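Local coordinates for Plm1 (Streptomyces sp. HK803, PDB 4HXY), which probably reduces the beta-keto group of a growing polyketide chain with NADPH, as the ketoreductase of the first phoslactomycin synthase module, at residues V273-G278 and F317-S322. Numbering follows the deposited sequence.
Sequences VVHAAG and FVLFSS. With NDP (NADPH dihydro-nicotinamide-adenine-dinucleotide phosphate), chain C.
In the Rossmann-type core of the ketoreductase domain, strands 270-275 and 316-322 run parallel, and V273, V274 and H275 pair with F317, V318 and L319. V318 N donates a hydrogen bond to V273 O, H275 N bonds to V318 O at 2.8 Å, and F320 N reaches H275 O at 3.1 Å. Beta-branched valines suit such an extended chain: V274 and V318 lie side by side, CG2 to CB 4.2 Å, while CG1 of V274, anti to the backbone N (chi1 178°), touches F320 CE1 at 3.9 Å. On the other face, L319 CD2 packs 3.7 Å from H275 CB. The buried imidazole is held at both nitrogens, ND1 by T193 OG1 and NE2 by K300 O, which fixes its rotation. As in short-chain dehydrogenases, the cofactor crosses the C-terminal ends of these strands. There A276 O accepts a hydrogen bond from NDP O3D (3.1 Å), and G278, with no CB to crowd that hydroxyl, gives a weak N-H bond to NDP O4B. F320 turns its ring edge to NDP O4D, and S321 O lies 3.1 Å from NDP C6N of the nicotinamide ring.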
loop_
_atom_site.group_PDB
_atom_site.type_symbol
_atom_site.label_atom_id
_atom_site.label_comp_id
_atom_site.label_asym_id
_atom_site.label_seq_id
_atom_site.Cartn_x
_atom_site.Cartn_y
_atom_site.Cartn_z
ATOM N N VAL A 273 -1.213 17.559 6.809
ATOM C CA VAL A 273 -1.194 16.294 7.519
ATOM C C VAL A 273 -0.037 15.450 7.018
ATOM O O VAL A 273 0.140 15.286 5.814
ATOM C CB VAL A 273 -2.476 15.513 7.278
ATOM C CG1 VAL A 273 -2.323 14.095 7.829
ATOM C CG2 VAL A 273 -3.661 16.234 7.919
ATOM N N VAL A 274 0.733 14.897 7.949
ATOM C CA VAL A 274 1.689 13.847 7.635
ATOM C C VAL A 274 1.233 12.633 8.435
ATOM O O VAL A 274 1.174 12.683 9.659
ATOM C CB VAL A 274 3.123 14.202 8.022
ATOM C CG1 VAL A 274 4.055 13.011 7.690
ATOM C CG2 VAL A 274 3.565 15.452 7.273
ATOM N N HIS A 275 0.851 11.571 7.736
ATOM C CA HIS A 275 0.255 10.409 8.392
ATOM C C HIS A 275 1.289 9.307 8.524
ATOM O O HIS A 275 1.534 8.566 7.574
ATOM C CB HIS A 275 -0.962 9.944 7.597
ATOM C CG HIS A 275 -1.677 8.755 8.157
ATOM N ND1 HIS A 275 -2.115 8.688 9.467
ATOM C CD2 HIS A 275 -2.114 7.624 7.552
ATOM C CE1 HIS A 275 -2.751 7.540 9.650
ATOM N NE2 HIS A 275 -2.799 6.890 8.494
ATOM N N ALA A 276 1.880 9.204 9.714
ATOM C CA ALA A 276 2.869 8.172 10.020
ATOM C C ALA A 276 2.389 7.170 11.071
ATOM O O ALA A 276 3.150 6.276 11.456
ATOM C CB ALA A 276 4.168 8.799 10.434
ATOM N N ALA A 277 1.138 7.269 11.505
ATOM C CA ALA A 277 0.563 6.265 12.410
ATOM C C ALA A 277 0.477 4.909 11.725
ATOM O O ALA A 277 0.051 4.796 10.575
ATOM C CB ALA A 277 -0.823 6.690 12.891
ATOM N N GLY A 278 0.829 3.866 12.461
ATOM C CA GLY A 278 0.832 2.519 11.923
ATOM C C GLY A 278 1.534 1.549 12.849
ATOM O O GLY A 278 2.211 1.947 13.807
ATOM N N PHE A 317 -1.248 16.618 2.079
ATOM C CA PHE A 317 -1.750 15.404 2.715
ATOM C C PHE A 317 -0.761 14.316 2.341
ATOM O O PHE A 317 -0.775 13.835 1.198
ATOM C CB PHE A 317 -3.148 15.120 2.162
ATOM C CG PHE A 317 -3.867 13.956 2.790
ATOM C CD1 PHE A 317 -4.649 14.125 3.909
ATOM C CD2 PHE A 317 -3.858 12.724 2.181
ATOM C CE1 PHE A 317 -5.361 13.063 4.465
ATOM C CE2 PHE A 317 -4.581 11.652 2.727
ATOM C CZ PHE A 317 -5.311 11.826 3.881
ATOM N N VAL A 318 0.102 13.972 3.298
ATOM C CA VAL A 318 1.296 13.178 3.048
ATOM C C VAL A 318 1.150 11.855 3.774
ATOM O O VAL A 318 1.056 11.816 4.999
ATOM C CB VAL A 318 2.569 13.893 3.517
ATOM C CG1 VAL A 318 3.831 13.084 3.165
ATOM C CG2 VAL A 318 2.651 15.291 2.867
ATOM N N LEU A 319 1.133 10.783 3.006
ATOM C CA LEU A 319 1.009 9.427 3.576
ATOM C C LEU A 319 2.348 8.682 3.564
ATOM O O LEU A 319 3.025 8.637 2.550
ATOM C CB LEU A 319 -0.049 8.648 2.793
ATOM C CG LEU A 319 -1.420 9.328 2.712
ATOM C CD1 LEU A 319 -2.397 8.521 1.843
ATOM C CD2 LEU A 319 -2.016 9.564 4.080
ATOM N N PHE A 320 2.742 8.126 4.712
ATOM C CA PHE A 320 3.946 7.311 4.787
ATOM C C PHE A 320 3.592 5.852 4.544
ATOM O O PHE A 320 3.055 5.155 5.422
ATOM C CB PHE A 320 4.628 7.501 6.130
ATOM C CG PHE A 320 5.592 8.653 6.171
ATOM C CD1 PHE A 320 5.432 9.775 5.378
ATOM C CD2 PHE A 320 6.708 8.575 6.984
ATOM C CE1 PHE A 320 6.355 10.822 5.404
ATOM C CE2 PHE A 320 7.649 9.610 7.014
ATOM C CZ PHE A 320 7.462 10.742 6.237
ATOM N N SER A 321 3.853 5.417 3.316
ATOM C CA SER A 321 3.644 4.065 2.908
ATOM C C SER A 321 4.967 3.286 2.940
ATOM O O SER A 321 5.943 3.748 3.519
ATOM C CB SER A 321 2.982 4.066 1.523
ATOM O OG SER A 321 2.628 2.764 1.117
ATOM N N SER A 322 4.995 2.123 2.314
ATOM C CA SER A 322 6.132 1.204 2.409
ATOM C C SER A 322 6.285 0.412 1.129
ATOM O O SER A 322 5.280 0.118 0.467
ATOM C CB SER A 322 5.920 0.200 3.541
ATOM O OG SER A 322 6.961 -0.780 3.549
HETATM P PA NDP C . 6.931 3.816 15.099
HETATM O O1A NDP C . 8.119 4.404 15.783
HETATM O O2A NDP C . 6.300 2.592 15.691
HETATM O O5B NDP C . 5.805 4.939 14.953
HETATM C C5B NDP C . 4.456 4.573 14.744
HETATM C C4B NDP C . 3.586 5.574 15.446
HETATM O O4B NDP C . 2.222 5.281 15.220
HETATM C C3B NDP C . 3.760 5.563 16.946
HETATM O O3B NDP C . 3.943 6.928 17.370
HETATM C C2B NDP C . 2.467 5.002 17.494
HETATM O O2B NDP C . 2.314 5.605 18.762
HETATM C C1B NDP C . 1.496 5.472 16.415
HETATM N N9A NDP C . 0.206 4.795 16.361
HETATM C C8A NDP C . -0.047 3.452 16.180
HETATM N N7A NDP C . -1.383 3.252 16.216
HETATM C C5A NDP C . -1.995 4.467 16.392
HETATM C C6A NDP C . -3.317 4.870 16.488
HETATM N N6A NDP C . -4.358 4.048 16.415
HETATM N N1A NDP C . -3.575 6.214 16.690
HETATM C C2A NDP C . -2.542 7.141 16.753
HETATM N N3A NDP C . -1.229 6.755 16.665
HETATM C C4A NDP C . -0.982 5.431 16.478
HETATM O O3 NDP C . 7.269 3.450 13.568
HETATM P PN NDP C . 8.105 4.291 12.516
HETATM O O1N NDP C . 9.198 3.410 12.049
HETATM O O2N NDP C . 8.435 5.659 12.962
HETATM O O5D NDP C . 7.137 4.329 11.245
HETATM C C5D NDP C . 6.125 5.293 11.114
HETATM C C4D NDP C . 5.428 5.076 9.781
HETATM O O4D NDP C . 6.378 4.951 8.736
HETATM C C3D NDP C . 4.614 3.803 9.766
HETATM O O3D NDP C . 3.354 4.068 9.229
HETATM C C2D NDP C . 5.373 2.864 8.851
HETATM O O2D NDP C . 4.540 1.932 8.193
HETATM C C1D NDP C . 6.087 3.830 7.929
HETATM N N1N NDP C . 7.344 3.271 7.414
HETATM C C2N NDP C . 8.428 3.117 8.231
HETATM C C3N NDP C . 9.580 2.446 7.818
HETATM C C7N NDP C . 10.778 2.349 8.678
HETATM O O7N NDP C . 11.912 1.858 8.070
HETATM N N7N NDP C . 10.820 2.650 9.967
HETATM C C4N NDP C . 9.746 2.179 6.346
HETATM C C5N NDP C . 8.509 2.395 5.539
HETATM C C6N NDP C . 7.377 2.947 6.090
HETATM P P2B NDP C . 1.279 5.084 19.864
HETATM O O1X NDP C . 1.594 5.909 21.091
HETATM O O2X NDP C . 1.472 3.584 20.126
HETATM O O3X NDP C . -0.104 5.275 19.396
#